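Local coordinates for plasmid pRiA4b Orf3-like domain-containing protein (Methanosarcina mazei, PDB 2I1S) that is of unknown function but belongs to the family of the plasmid pRiA4b ORF-3 protein, built round a mixed beta sheet flanked by helices, at residues K7-K12 against V115-I120; F55-P60 against L96-A101; K136-P141 against D174-E179. One frame throughout, in Å; residues are numbered along the deposited sequence.

In the fold
Interactions 1 and 2 belong to one mixed sheet; interaction 3 ties two loops beyond its edge strand 131-136, across the chain's centre from interaction 2. Strand 111-122 lies between strands 7-15 and 100-105, so interactions 1 and 2 are neighbours, about 12 Å between centres, interaction 2 nested within the chain loop that interaction 1 closes. Both are partly buried, yet 7-12 and 115-120 are held by a ladder of backbone bonds broken by one bulge, with apolar side chains on one face, whereas 55-60 and 96-101 diverge, joined by a side-chain amide, a water and a methionine side chain. Interaction 3 is a surface contact, where a salt bridge, waters and a small apolar cluster replace strand pairing.

Interaction 1: residues K7-K12 against V115-I120; sequences KVYHLK and VRLEKI
Strands 7-12 and 115-120 run antiparallel, and a classic beta bulge shifts their register by one residue: E118 and K119 both face H10. The O of H10 accepts a straight bond from E118 N at 2.8 Å and a weak one from K119 N, while H10 N donates to K119 O at 2.7 Å. Beyond the bulge, K12 and R116 form a hydrogen-bonded pair, K12 N meeting R116 O at 2.7 Å. The strand axes stand 136° apart.

Y9, L11 and L117 share one face, where apolar groups suit a buried layer, with I120 at its margin. The CD1 branch of L117 reaches Y9 CB at 3.5 Å and also touches L11 CD2. I120 lies beside the tyrosine, its CD1 3.7 Å from Y9 CE1; with CG1 anti to its own carbonyl carbon (chi1 -64°), this longer branch runs along the ring. On the other face K119 lays CE over the imidazole of H10, a CH-pi contact at 4.1 Å from the ring centroid.

E118 forms a salt bridge with R25, R116 another with E100, and K12 NZ bonds to Q21. Strand 22-29 pairs with 7-12 opposite 115-120, strand 100-105 flanks 115-120, and helix 34-44 packs on L11 and V115.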
ATOM      1  N   LYS A   7      -2.337  -1.243  21.778  1.00 54.53           N
ATOM      2  CA  LYS A   7      -2.708  -0.150  20.844  1.00 54.26           C
ATOM      3  C   LYS A   7      -2.761  -0.572  19.367  1.00 52.93           C
ATOM      4  O   LYS A   7      -2.128  -1.573  18.958  1.00 53.37           O
ATOM      5  CB  LYS A   7      -1.760   1.054  21.010  1.00 54.01           C
ATOM      6  CG  LYS A   7      -1.173   1.189  22.440  1.00 55.74           C
ATOM      7  CD  LYS A   7      -0.727   2.606  22.785  1.00 57.00           C
ATOM      8  CE  LYS A   7      -1.878   3.442  23.399  1.00 60.62           C
ATOM      9  NZ  LYS A   7      -2.438   2.828  24.651  1.00 59.59           N
ATOM     10  N   VAL A   8      -3.537   0.173  18.577  1.00 51.08           N
ATOM     11  CA  VAL A   8      -3.517   0.023  17.123  1.00 49.39           C
ATOM     12  C   VAL A   8      -3.093   1.309  16.370  1.00 48.76           C
ATOM     13  O   VAL A   8      -3.444   2.428  16.748  1.00 49.03           O
ATOM     14  CB  VAL A   8      -4.818  -0.621  16.561  1.00 49.08           C
ATOM     15  CG1 VAL A   8      -5.011  -1.977  17.177  1.00 48.86           C
ATOM     16  CG2 VAL A   8      -6.007   0.215  16.831  1.00 48.27           C
ATOM     17  N   TYR A   9      -2.309   1.126  15.315  1.00 47.57           N
ATOM     18  CA  TYR A   9      -1.869   2.221  14.455  1.00 46.20           C
ATOM     19  C   TYR A   9      -2.894   2.428  13.327  1.00 45.39           C
ATOM     20  O   TYR A   9      -3.144   1.502  12.545  1.00 45.14           O
ATOM     21  CB  TYR A   9      -0.482   1.880  13.893  1.00 46.02           C
ATOM     22  CG  TYR A   9       0.662   1.869  14.921  1.00 46.31           C
ATOM     23  CD1 TYR A   9       0.408   2.043  16.296  1.00 46.69           C
ATOM     24  CD2 TYR A   9       2.000   1.700  14.505  1.00 45.40           C
ATOM     25  CE1 TYR A   9       1.445   2.057  17.237  1.00 46.02           C
ATOM     26  CE2 TYR A   9       3.047   1.711  15.425  1.00 47.18           C
ATOM     27  CZ  TYR A   9       2.763   1.891  16.804  1.00 47.73           C
ATOM     28  OH  TYR A   9       3.802   1.891  17.748  1.00 48.28           O
ATOM     29  N   HIS A  10      -3.494   3.629  13.265  1.00 44.30           N
ATOM     30  CA  HIS A  10      -4.350   4.056  12.150  1.00 43.17           C
ATOM     31  C   HIS A  10      -3.484   4.676  11.041  1.00 42.61           C
ATOM     32  O   HIS A  10      -2.934   5.797  11.201  1.00 42.57           O
ATOM     33  CB  HIS A  10      -5.424   5.052  12.609  1.00 43.34           C
ATOM     34  CG  HIS A  10      -6.246   4.560  13.764  1.00 46.07           C
ATOM     35  ND1 HIS A  10      -7.623   4.648  13.793  1.00 49.93           N
ATOM     36  CD2 HIS A  10      -5.889   3.968  14.933  1.00 47.54           C
ATOM     37  CE1 HIS A  10      -8.079   4.135  14.926  1.00 48.66           C
ATOM     38  NE2 HIS A  10      -7.046   3.709  15.632  1.00 50.72           N
ATOM     39  N   LEU A  11      -3.364   3.933   9.927  1.00 40.50           N
ATOM     40  CA  LEU A  11      -2.437   4.258   8.845  1.00 38.30           C
ATOM     41  C   LEU A  11      -3.201   4.722   7.632  1.00 36.71           C
ATOM     42  O   LEU A  11      -4.221   4.125   7.305  1.00 37.07           O
ATOM     43  CB  LEU A  11      -1.618   3.006   8.464  1.00 37.85           C
ATOM     44  CG  LEU A  11      -0.731   2.408   9.563  1.00 39.21           C
ATOM     45  CD1 LEU A  11      -0.031   1.139   9.043  1.00 35.16           C
ATOM     46  CD2 LEU A  11       0.312   3.423  10.161  1.00 33.28           C
ATOM     47  N   LYS A  12      -2.743   5.770   6.954  1.00 34.66           N
ATOM     48  CA  LYS A  12      -3.221   5.983   5.586  1.00 33.01           C
ATOM     49  C   LYS A  12      -2.178   5.484   4.615  1.00 32.90           C
ATOM     50  O   LYS A  12      -0.978   5.642   4.844  1.00 32.37           O
ATOM     51  CB  LYS A  12      -3.541   7.436   5.305  1.00 32.86           C
ATOM     52  CG  LYS A  12      -4.314   7.651   4.018  1.00 30.60           C
ATOM     53  CD  LYS A  12      -4.533   9.124   3.797  1.00 29.21           C
ATOM     54  CE  LYS A  12      -5.096   9.327   2.397  1.00 30.87           C
ATOM     55  NZ  LYS A  12      -5.164  10.744   1.962  1.00 26.57           N
ATOM     56  N   VAL A 115       3.014   5.742   3.380  1.00 34.44           N
ATOM     57  CA  VAL A 115       2.390   5.182   4.595  1.00 35.24           C
ATOM     58  C   VAL A 115       2.495   6.285   5.640  1.00 35.47           C
ATOM     59  O   VAL A 115       3.586   6.768   5.950  1.00 36.59           O
ATOM     60  CB  VAL A 115       3.071   3.861   5.086  1.00 35.16           C
ATOM     61  CG1 VAL A 115       2.335   3.296   6.285  1.00 35.73           C
ATOM     62  CG2 VAL A 115       3.178   2.814   3.948  1.00 33.51           C
ATOM     63  N   ARG A 116       1.354   6.738   6.120  1.00 35.76           N
ATOM     64  CA  ARG A 116       1.320   7.790   7.107  1.00 36.06           C
ATOM     65  C   ARG A 116       0.542   7.305   8.333  1.00 35.44           C
ATOM     66  O   ARG A 116      -0.595   6.891   8.213  1.00 35.29           O
ATOM     67  CB  ARG A 116       0.703   9.050   6.486  1.00 36.54           C
ATOM     68  CG  ARG A 116       0.195  10.067   7.495  1.00 38.79           C
ATOM     69  CD  ARG A 116       1.255  11.114   7.829  1.00 41.29           C
ATOM     70  NE  ARG A 116       1.605  11.924   6.659  1.00 42.78           N
ATOM     71  CZ  ARG A 116       1.229  13.192   6.471  1.00 45.34           C
ATOM     72  NH1 ARG A 116       0.481  13.838   7.375  1.00 43.22           N
ATOM     73  NH2 ARG A 116       1.617  13.819   5.365  1.00 45.72           N
ATOM     74  N   LEU A 117       1.199   7.311   9.489  1.00 35.79           N
ATOM     75  CA  LEU A 117       0.526   7.182  10.797  1.00 36.52           C
ATOM     76  C   LEU A 117      -0.328   8.415  11.130  1.00 37.03           C
ATOM     77  O   LEU A 117       0.190   9.526  11.233  1.00 36.89           O
ATOM     78  CB  LEU A 117       1.564   6.959  11.909  1.00 36.34           C
ATOM     79  CG  LEU A 117       1.095   6.664  13.338  1.00 35.79           C
ATOM     80  CD1 LEU A 117       0.426   5.282  13.475  1.00 32.18           C
ATOM     81  CD2 LEU A 117       2.271   6.807  14.297  1.00 35.48           C
ATOM     82  N   GLU A 118      -1.638   8.226  11.288  1.00 38.17           N
ATOM     83  CA  GLU A 118      -2.495   9.339  11.698  1.00 39.15           C
ATOM     84  C   GLU A 118      -2.812   9.318  13.188  1.00 40.07           C
ATOM     85  O   GLU A 118      -2.841  10.370  13.821  1.00 39.54           O
ATOM     86  CB  GLU A 118      -3.786   9.387  10.883  1.00 39.03           C
ATOM     87  CG  GLU A 118      -3.584   9.850   9.437  1.00 39.89           C
ATOM     88  CD  GLU A 118      -4.851   9.753   8.586  1.00 39.47           C
ATOM     89  OE1 GLU A 118      -5.702   8.861   8.851  1.00 40.69           O
ATOM     90  OE2 GLU A 118      -4.989  10.570   7.642  1.00 39.10           O
ATOM     91  N   LYS A 119      -3.066   8.123  13.736  1.00 40.77           N
ATOM     92  CA  LYS A 119      -3.479   7.973  15.148  1.00 41.97           C
ATOM     93  C   LYS A 119      -2.983   6.656  15.716  1.00 42.17           C
ATOM     94  O   LYS A 119      -2.982   5.630  15.024  1.00 42.39           O
ATOM     95  CB  LYS A 119      -5.004   7.966  15.278  1.00 42.06           C
ATOM     96  CG  LYS A 119      -5.734   9.224  14.848  1.00 44.39           C
ATOM     97  CD  LYS A 119      -6.998   8.882  14.030  1.00 48.17           C
ATOM     98  CE  LYS A 119      -8.059   8.186  14.885  1.00 50.76           C
ATOM     99  NZ  LYS A 119      -9.409   8.846  14.787  1.00 53.23           N
ATOM    100  N   ILE A 120      -2.554   6.701  16.970  1.00 42.44           N
ATOM    101  CA  ILE A 120      -2.271   5.520  17.777  1.00 42.65           C
ATOM    102  C   ILE A 120      -3.390   5.459  18.823  1.00 43.18           C
ATOM    103  O   ILE A 120      -3.545   6.397  19.601  1.00 43.53           O
ATOM    104  CB  ILE A 120      -0.895   5.638  18.502  1.00 42.80           C
ATOM    105  CG1 ILE A 120       0.271   5.689  17.495  1.00 42.61           C
ATOM    106  CG2 ILE A 120      -0.705   4.488  19.507  1.00 42.57           C
ATOM    107  CD1 ILE A 120       1.661   5.667  18.145  1.00 42.08           C
TER

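Interaction 2: residues F55-P60 against L96-A101; sequences FEMVNP and LENKEA
N98 reaches across to V58 and gives the one direct hydrogen bond between 55-60 and 96-101, its ND2 lying 2.8 Å from V58 O. The donor sits above the carbonyl plane, 36° out of it, and the N-H...O angle is 149°. The amide oxygen, OD1, rests 3.7 Å from V58 CB, and P60 CD packs against ND2. CG anti to the backbone N (chi1 -163°) carries the amide toward V58, and an asparagine suits the place because ND2 also bonds to Y93 O. An alanine at N98 is likely to leave the carbonyls of V58 and Y93 without this shared donor and the loop less firmly held to the strand end.

Deeper in, M57 stretches its chain along the neighbouring backbone: CE comes 3.2 Å from E100 O, and SD touches A101 CB at 3.7 Å, a small methyl that leaves room for the sulfur. A water closes the separation of the backbones, donating to E100 O and accepting from V58 N at 3.0 Å.

F34 of helix 34-44 and Y93 of helix 90-93 pack on M57; strand 65-69 pairs with 53-58 on one flank, and strand 111-122 with 100-105 on the other.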
ATOM      1  N   PHE A  55      10.730  -0.921   2.143  1.00 35.25           N
ATOM      2  CA  PHE A  55      10.354   0.290   2.833  1.00 35.16           C
ATOM      3  C   PHE A  55      11.613   1.172   2.971  1.00 36.15           C
ATOM      4  O   PHE A  55      12.735   0.657   3.111  1.00 35.25           O
ATOM      5  CB  PHE A  55       9.813  -0.006   4.234  1.00 34.68           C
ATOM      6  CG  PHE A  55       8.642  -0.964   4.269  1.00 34.36           C
ATOM      7  CD1 PHE A  55       7.333  -0.482   4.322  1.00 31.69           C
ATOM      8  CD2 PHE A  55       8.851  -2.360   4.273  1.00 33.81           C
ATOM      9  CE1 PHE A  55       6.244  -1.367   4.353  1.00 30.67           C
ATOM     10  CE2 PHE A  55       7.775  -3.247   4.309  1.00 34.22           C
ATOM     11  CZ  PHE A  55       6.448  -2.733   4.345  1.00 32.50           C
ATOM     12  N   GLU A  56      11.409   2.483   2.878  1.00 36.71           N
ATOM     13  CA  GLU A  56      12.388   3.490   3.268  1.00 38.86           C
ATOM     14  C   GLU A  56      11.760   4.316   4.396  1.00 38.08           C
ATOM     15  O   GLU A  56      10.686   4.883   4.229  1.00 37.41           O
ATOM     16  CB  GLU A  56      12.676   4.449   2.119  1.00 38.51           C
ATOM     17  CG  GLU A  56      13.627   3.964   1.050  1.00 42.11           C
ATOM     18  CD  GLU A  56      13.894   5.035  -0.013  1.00 42.50           C
ATOM     19  OE1 GLU A  56      13.436   6.213   0.154  1.00 46.60           O
ATOM     20  OE2 GLU A  56      14.568   4.689  -1.018  1.00 48.95           O
ATOM     21  N   MET A  57      12.434   4.402   5.532  1.00 38.50           N
ATOM     22  CA  MET A  57      11.921   5.200   6.663  1.00 38.73           C
ATOM     23  C   MET A  57      13.094   5.770   7.468  1.00 39.82           C
ATOM     24  O   MET A  57      14.129   5.104   7.618  1.00 40.20           O
ATOM     25  CB  MET A  57      10.997   4.319   7.526  1.00 38.54           C
ATOM     26  CG  MET A  57      10.291   5.010   8.660  1.00 39.11           C
ATOM     27  SD  MET A  57       8.804   4.152   9.209  1.00 36.38           S
ATOM     28  CE  MET A  57       8.018   5.576   9.888  1.00 35.99           C
ATOM     29  N   VAL A  58      12.950   7.009   7.949  1.00 40.65           N
ATOM     30  CA  VAL A  58      13.835   7.552   8.994  1.00 40.77           C
ATOM     31  C   VAL A  58      13.757   6.725  10.301  1.00 41.59           C
ATOM     32  O   VAL A  58      12.657   6.453  10.822  1.00 41.55           O
ATOM     33  CB  VAL A  58      13.508   9.051   9.313  1.00 40.85           C
ATOM     34  CG1 VAL A  58      14.157   9.492  10.607  1.00 38.88           C
ATOM     35  CG2 VAL A  58      13.931   9.951   8.168  1.00 40.00           C
ATOM     36  N   ASN A  59      14.919   6.338  10.824  1.00 41.65           N
ATOM     37  CA  ASN A  59      14.992   5.642  12.096  1.00 42.20           C
ATOM     38  C   ASN A  59      15.039   6.670  13.252  1.00 42.51           C
ATOM     39  O   ASN A  59      15.957   7.470  13.331  1.00 42.84           O
ATOM     40  CB  ASN A  59      16.206   4.710  12.067  1.00 42.34           C
ATOM     41  CG  ASN A  59      16.435   3.950  13.377  1.00 43.77           C
ATOM     42  OD1 ASN A  59      15.723   4.116  14.372  1.00 45.15           O
ATOM     43  ND2 ASN A  59      17.466   3.112  13.373  1.00 44.92           N
ATOM     44  N   PRO A  60      14.015   6.676  14.131  1.00 43.10           N
ATOM     45  CA  PRO A  60      13.949   7.692  15.198  1.00 43.28           C
ATOM     46  C   PRO A  60      15.095   7.658  16.195  1.00 43.80           C
ATOM     47  O   PRO A  60      15.399   8.696  16.808  1.00 44.48           O
ATOM     48  CB  PRO A  60      12.637   7.383  15.922  1.00 43.42           C
ATOM     49  CG  PRO A  60      12.207   6.010  15.454  1.00 43.35           C
ATOM     50  CD  PRO A  60      12.848   5.766  14.130  1.00 42.85           C
ATOM     51  N   LEU A  96       4.418   9.728  16.605  1.00 44.78           N
ATOM     52  CA  LEU A  96       3.683  10.906  16.181  1.00 45.24           C
ATOM     53  C   LEU A  96       4.586  12.037  15.619  1.00 45.73           C
ATOM     54  O   LEU A  96       4.122  12.834  14.807  1.00 46.10           O
ATOM     55  CB  LEU A  96       2.740  11.403  17.299  1.00 45.47           C
ATOM     56  CG  LEU A  96       1.697  10.432  17.894  1.00 45.23           C
ATOM     57  CD1 LEU A  96       1.047  11.029  19.148  1.00 44.93           C
ATOM     58  CD2 LEU A  96       0.614   9.988  16.884  1.00 43.69           C
ATOM     59  N   GLU A  97       5.857  12.122  16.017  1.00 46.07           N
ATOM     60  CA  GLU A  97       6.787  12.966  15.236  1.00 46.85           C
ATOM     61  C   GLU A  97       7.739  12.189  14.297  1.00 46.49           C
ATOM     62  O   GLU A  97       8.823  12.678  13.962  1.00 47.12           O
ATOM     63  CB  GLU A  97       7.553  14.001  16.079  1.00 47.66           C
ATOM     64  CG  GLU A  97       8.427  13.435  17.168  1.00 50.56           C
ATOM     65  CD  GLU A  97       7.754  13.488  18.516  1.00 53.79           C
ATOM     66  OE1 GLU A  97       6.639  12.930  18.663  1.00 55.01           O
ATOM     67  OE2 GLU A  97       8.348  14.091  19.432  1.00 55.21           O
ATOM     68  N   ASN A  98       7.334  10.991  13.888  1.00 45.03           N
ATOM     69  CA  ASN A  98       8.006  10.264  12.815  1.00 44.58           C
ATOM     70  C   ASN A  98       6.970   9.360  12.178  1.00 43.84           C
ATOM     71  O   ASN A  98       6.962   8.145  12.404  1.00 44.64           O
ATOM     72  CB  ASN A  98       9.212   9.450  13.324  1.00 44.35           C
ATOM     73  CG  ASN A  98      10.148   9.031  12.188  1.00 44.10           C
ATOM     74  OD1 ASN A  98      10.553   9.873  11.390  1.00 45.35           O
ATOM     75  ND2 ASN A  98      10.480   7.732  12.101  1.00 42.46           N
ATOM     76  N   LYS A  99       6.095   9.961  11.381  1.00 43.22           N
ATOM     77  CA  LYS A  99       4.821   9.328  11.021  1.00 43.24           C
ATOM     78  C   LYS A  99       4.735   8.676   9.637  1.00 42.91           C
ATOM     79  O   LYS A  99       3.775   7.926   9.377  1.00 42.93           O
ATOM     80  CB  LYS A  99       3.625  10.257  11.277  1.00 42.92           C
ATOM     81  CG  LYS A  99       3.724  11.662  10.729  1.00 44.50           C
ATOM     82  CD  LYS A  99       2.479  12.462  11.098  1.00 44.42           C
ATOM     83  CE  LYS A  99       2.037  12.210  12.551  1.00 46.72           C
ATOM     84  NZ  LYS A  99       0.707  12.848  12.920  1.00 44.58           N
ATOM     85  N   GLU A 100       5.759   8.894   8.797  1.00 41.78           N
ATOM     86  CA  GLU A 100       5.717   8.487   7.394  1.00 41.30           C
ATOM     87  C   GLU A 100       6.813   7.492   6.933  1.00 39.71           C
ATOM     88  O   GLU A 100       7.960   7.582   7.361  1.00 39.35           O
ATOM     89  CB  GLU A 100       5.683   9.732   6.501  1.00 41.67           C
ATOM     90  CG  GLU A 100       4.912   9.527   5.188  1.00 47.34           C
ATOM     91  CD  GLU A 100       4.538  10.843   4.536  1.00 52.97           C
ATOM     92  OE1 GLU A 100       5.468  11.629   4.238  1.00 54.48           O
ATOM     93  OE2 GLU A 100       3.320  11.089   4.315  1.00 55.98           O
ATOM     94  N   ALA A 101       6.429   6.546   6.071  1.00 38.04           N
ATOM     95  CA  ALA A 101       7.348   5.617   5.395  1.00 36.70           C
ATOM     96  C   ALA A 101       7.064   5.667   3.914  1.00 36.09           C
ATOM     97  O   ALA A 101       5.968   6.032   3.499  1.00 36.30           O
ATOM     98  CB  ALA A 101       7.111   4.194   5.867  1.00 36.27           C
TER
HETATM   99  O   HOH W   1      10.607   8.629   7.053  1.00 60.01           O

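Interaction 3: residues K136-P141 against D174-E179; sequences KRAAVP and DDFDPE
An Asx turn shapes the loop that follows helix 165-172 where it meets R137 and A138 of the loop after strand 131-136. In it D177 OD1 accepts from E179 N at 3.0 Å, met from above the carboxylate plane, and the bend presents both P178 O and the side chain of E179 to residues 136-141. The side chains of R137 and E179 run alongside each other in the same direction and form a side-on salt bridge with two nitrogens and two oxygens: R137 NE reaches E179 OE1 at 2.9 Å, and R137 NH2 reaches E179 OE2 at the same distance. Each oxygen uses its syn lone pair, and the guanidinium and carboxylate planes are only 5° apart. The glutamate achieves this by folding back at chi2 (-45°), which returns its carboxylate to the arginine although its CB points away.

Beside the ion pair, A138 N donates to P178 O at 2.8 Å, from 46° above the carbonyl plane. Water 3 donates both to this same oxygen and to A138 O, and it also lies over one face of the guanidinium. Water 2 accepts from R137 N. A138 is small enough for its methyl to fit 3.4 Å from D177 O. F176 then adds an apolar patch: its CE1 lies 3.9 Å from P141 CG, with A138 CB nearby, while Y150 of helix 146-157 packs against both P141 and F176.

The paired contacts at NE and NH2 should restrict rotation of the guanidinium, and R137 NH1 finds a further partner in P20 O. The buried arginine thus joins two loops and the turn before strand 22-29, its positive charge probably offset by the exposed carboxylate of E179.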
ATOM      1  N   LYS A 136     -10.521   4.901  -1.400  1.00 32.34           N
ATOM      2  CA  LYS A 136     -11.106   5.472  -2.601  1.00 32.79           C
ATOM      3  C   LYS A 136     -10.326   4.906  -3.793  1.00 32.51           C
ATOM      4  O   LYS A 136      -9.106   4.834  -3.726  1.00 31.71           O
ATOM      5  CB  LYS A 136     -10.980   6.987  -2.587  1.00 33.79           C
ATOM      6  CG  LYS A 136     -12.140   7.742  -3.154  1.00 36.25           C
ATOM      7  CD  LYS A 136     -13.329   7.729  -2.245  1.00 38.12           C
ATOM      8  CE  LYS A 136     -14.540   8.301  -2.947  1.00 42.49           C
ATOM      9  NZ  LYS A 136     -14.848   9.784  -2.641  1.00 42.43           N
ATOM     10  N   ARG A 137     -11.068   4.516  -4.838  1.00 31.32           N
ATOM     11  CA  ARG A 137     -10.599   4.164  -6.177  1.00 32.02           C
ATOM     12  C   ARG A 137     -10.117   2.727  -6.247  1.00 32.26           C
ATOM     13  O   ARG A 137      -9.705   2.157  -5.237  1.00 33.65           O
ATOM     14  CB  ARG A 137      -9.538   5.125  -6.703  1.00 31.84           C
ATOM     15  CG  ARG A 137      -9.940   6.592  -6.604  1.00 32.02           C
ATOM     16  CD  ARG A 137      -9.167   7.420  -7.556  1.00 33.48           C
ATOM     17  NE  ARG A 137      -9.568   7.199  -8.931  1.00 32.80           N
ATOM     18  CZ  ARG A 137      -8.796   7.441  -9.990  1.00 33.22           C
ATOM     19  NH1 ARG A 137      -7.555   7.888  -9.819  1.00 28.34           N
ATOM     20  NH2 ARG A 137      -9.278   7.244 -11.228  1.00 31.10           N
ATOM     21  N   ALA A 138     -10.191   2.137  -7.432  1.00 31.69           N
ATOM     22  CA  ALA A 138      -9.547   0.847  -7.680  1.00 31.23           C
ATOM     23  C   ALA A 138      -8.021   0.946  -7.560  1.00 31.27           C
ATOM     24  O   ALA A 138      -7.398   1.880  -8.058  1.00 31.99           O
ATOM     25  CB  ALA A 138      -9.942   0.317  -9.066  1.00 30.94           C
ATOM     26  N   ALA A 139      -7.425  -0.018  -6.882  1.00 31.31           N
ATOM     27  CA  ALA A 139      -5.985  -0.204  -6.888  1.00 31.05           C
ATOM     28  C   ALA A 139      -5.427  -0.437  -8.307  1.00 31.83           C
ATOM     29  O   ALA A 139      -6.113  -0.952  -9.204  1.00 31.55           O
ATOM     30  CB  ALA A 139      -5.640  -1.350  -5.982  1.00 30.93           C
ATOM     31  N   VAL A 140      -4.185  -0.021  -8.535  1.00 32.19           N
ATOM     32  CA  VAL A 140      -3.588  -0.236  -9.865  1.00 32.35           C
ATOM     33  C   VAL A 140      -3.405  -1.751 -10.042  1.00 32.77           C
ATOM     34  O   VAL A 140      -2.960  -2.431  -9.108  1.00 32.16           O
ATOM     35  CB  VAL A 140      -2.222   0.517 -10.019  1.00 32.53           C
ATOM     36  CG1 VAL A 140      -2.416   2.049  -9.904  1.00 31.14           C
ATOM     37  CG2 VAL A 140      -1.159   0.016  -8.994  1.00 32.70           C
ATOM     38  N   PRO A 141      -3.791  -2.293 -11.219  1.00 33.17           N
ATOM     39  CA  PRO A 141      -3.572  -3.730 -11.407  1.00 32.78           C
ATOM     40  C   PRO A 141      -2.082  -4.047 -11.472  1.00 33.44           C
ATOM     41  O   PRO A 141      -1.269  -3.160 -11.790  1.00 33.09           O
ATOM     42  CB  PRO A 141      -4.240  -4.013 -12.746  1.00 32.32           C
ATOM     43  CG  PRO A 141      -5.310  -2.819 -12.882  1.00 32.07           C
ATOM     44  CD  PRO A 141      -4.502  -1.681 -12.371  1.00 32.86           C
ATOM     45  N   ASP A 174     -13.484  -6.725 -18.774  1.00 52.64           N
ATOM     46  CA  ASP A 174     -14.815  -6.150 -19.011  1.00 52.96           C
ATOM     47  C   ASP A 174     -15.335  -5.342 -17.854  1.00 52.33           C
ATOM     48  O   ASP A 174     -15.859  -4.251 -18.046  1.00 52.67           O
ATOM     49  CB  ASP A 174     -15.844  -7.261 -19.290  1.00 53.31           C
ATOM     50  CG  ASP A 174     -16.102  -7.450 -20.754  1.00 54.80           C
ATOM     51  OD1 ASP A 174     -15.752  -6.528 -21.534  1.00 56.20           O
ATOM     52  OD2 ASP A 174     -16.651  -8.517 -21.125  1.00 56.19           O
ATOM     53  N   ASP A 175     -15.217  -5.928 -16.667  1.00 51.60           N
ATOM     54  CA  ASP A 175     -15.847  -5.434 -15.449  1.00 51.60           C
ATOM     55  C   ASP A 175     -15.027  -4.376 -14.717  1.00 50.11           C
ATOM     56  O   ASP A 175     -15.456  -3.862 -13.691  1.00 50.05           O
ATOM     57  CB  ASP A 175     -16.166  -6.608 -14.502  1.00 52.49           C
ATOM     58  CG  ASP A 175     -15.023  -7.659 -14.422  1.00 56.06           C
ATOM     59  OD1 ASP A 175     -14.895  -8.332 -13.356  1.00 57.95           O
ATOM     60  OD2 ASP A 175     -14.274  -7.835 -15.427  1.00 58.39           O
ATOM     61  N   PHE A 176     -13.856  -4.037 -15.243  1.00 48.42           N
ATOM     62  CA  PHE A 176     -13.001  -3.100 -14.545  1.00 46.88           C
ATOM     63  C   PHE A 176     -13.657  -1.722 -14.437  1.00 46.27           C
ATOM     64  O   PHE A 176     -14.194  -1.195 -15.410  1.00 46.74           O
ATOM     65  CB  PHE A 176     -11.602  -3.036 -15.182  1.00 46.26           C
ATOM     66  CG  PHE A 176     -10.649  -2.124 -14.456  1.00 45.18           C
ATOM     67  CD1 PHE A 176      -9.954  -2.580 -13.324  1.00 42.93           C
ATOM     68  CD2 PHE A 176     -10.471  -0.787 -14.883  1.00 42.82           C
ATOM     69  CE1 PHE A 176      -9.091  -1.728 -12.623  1.00 42.11           C
ATOM     70  CE2 PHE A 176      -9.606   0.061 -14.201  1.00 40.89           C
ATOM     71  CZ  PHE A 176      -8.901  -0.426 -13.062  1.00 42.49           C
ATOM     72  N   ASP A 177     -13.633  -1.173 -13.226  1.00 45.69           N
ATOM     73  CA  ASP A 177     -14.191   0.160 -12.893  1.00 44.78           C
ATOM     74  C   ASP A 177     -13.105   0.888 -12.073  1.00 43.86           C
ATOM     75  O   ASP A 177     -12.824   0.489 -10.941  1.00 43.92           O
ATOM     76  CB  ASP A 177     -15.502  -0.005 -12.111  1.00 44.09           C
ATOM     77  CG  ASP A 177     -16.107   1.314 -11.642  1.00 44.94           C
ATOM     78  OD1 ASP A 177     -15.544   2.415 -11.857  1.00 47.62           O
ATOM     79  OD2 ASP A 177     -17.176   1.244 -11.015  1.00 44.66           O
ATOM     80  N   PRO A 178     -12.421   1.883 -12.678  1.00 43.04           N
ATOM     81  CA  PRO A 178     -11.365   2.617 -11.957  1.00 42.80           C
ATOM     82  C   PRO A 178     -11.789   3.249 -10.620  1.00 41.91           C
ATOM     83  O   PRO A 178     -10.916   3.473  -9.777  1.00 40.67           O
ATOM     84  CB  PRO A 178     -10.898   3.692 -12.961  1.00 42.67           C
ATOM     85  CG  PRO A 178     -11.939   3.711 -14.045  1.00 43.25           C
ATOM     86  CD  PRO A 178     -12.554   2.339 -14.072  1.00 43.20           C
ATOM     87  N   GLU A 179     -13.096   3.476 -10.419  1.00 41.54           N
ATOM     88  CA  GLU A 179     -13.610   4.127  -9.198  1.00 42.30           C
ATOM     89  C   GLU A 179     -14.214   3.183  -8.172  1.00 43.11           C
ATOM     90  O   GLU A 179     -14.719   3.632  -7.127  1.00 42.92           O
ATOM     91  CB  GLU A 179     -14.664   5.236  -9.512  1.00 42.13           C
ATOM     92  CG  GLU A 179     -14.243   6.233 -10.589  1.00 42.14           C
ATOM     93  CD  GLU A 179     -12.816   6.716 -10.401  1.00 44.10           C
ATOM     94  OE1 GLU A 179     -12.407   6.978  -9.232  1.00 44.87           O
ATOM     95  OE2 GLU A 179     -12.105   6.840 -11.423  1.00 44.76           O
TER
HETATM   96  O   HOH W   2     -13.969   4.749  -5.058  1.00 46.71           O
HETATM   97  O   HOH W   3      -8.094   3.480 -10.147  1.00 36.06           O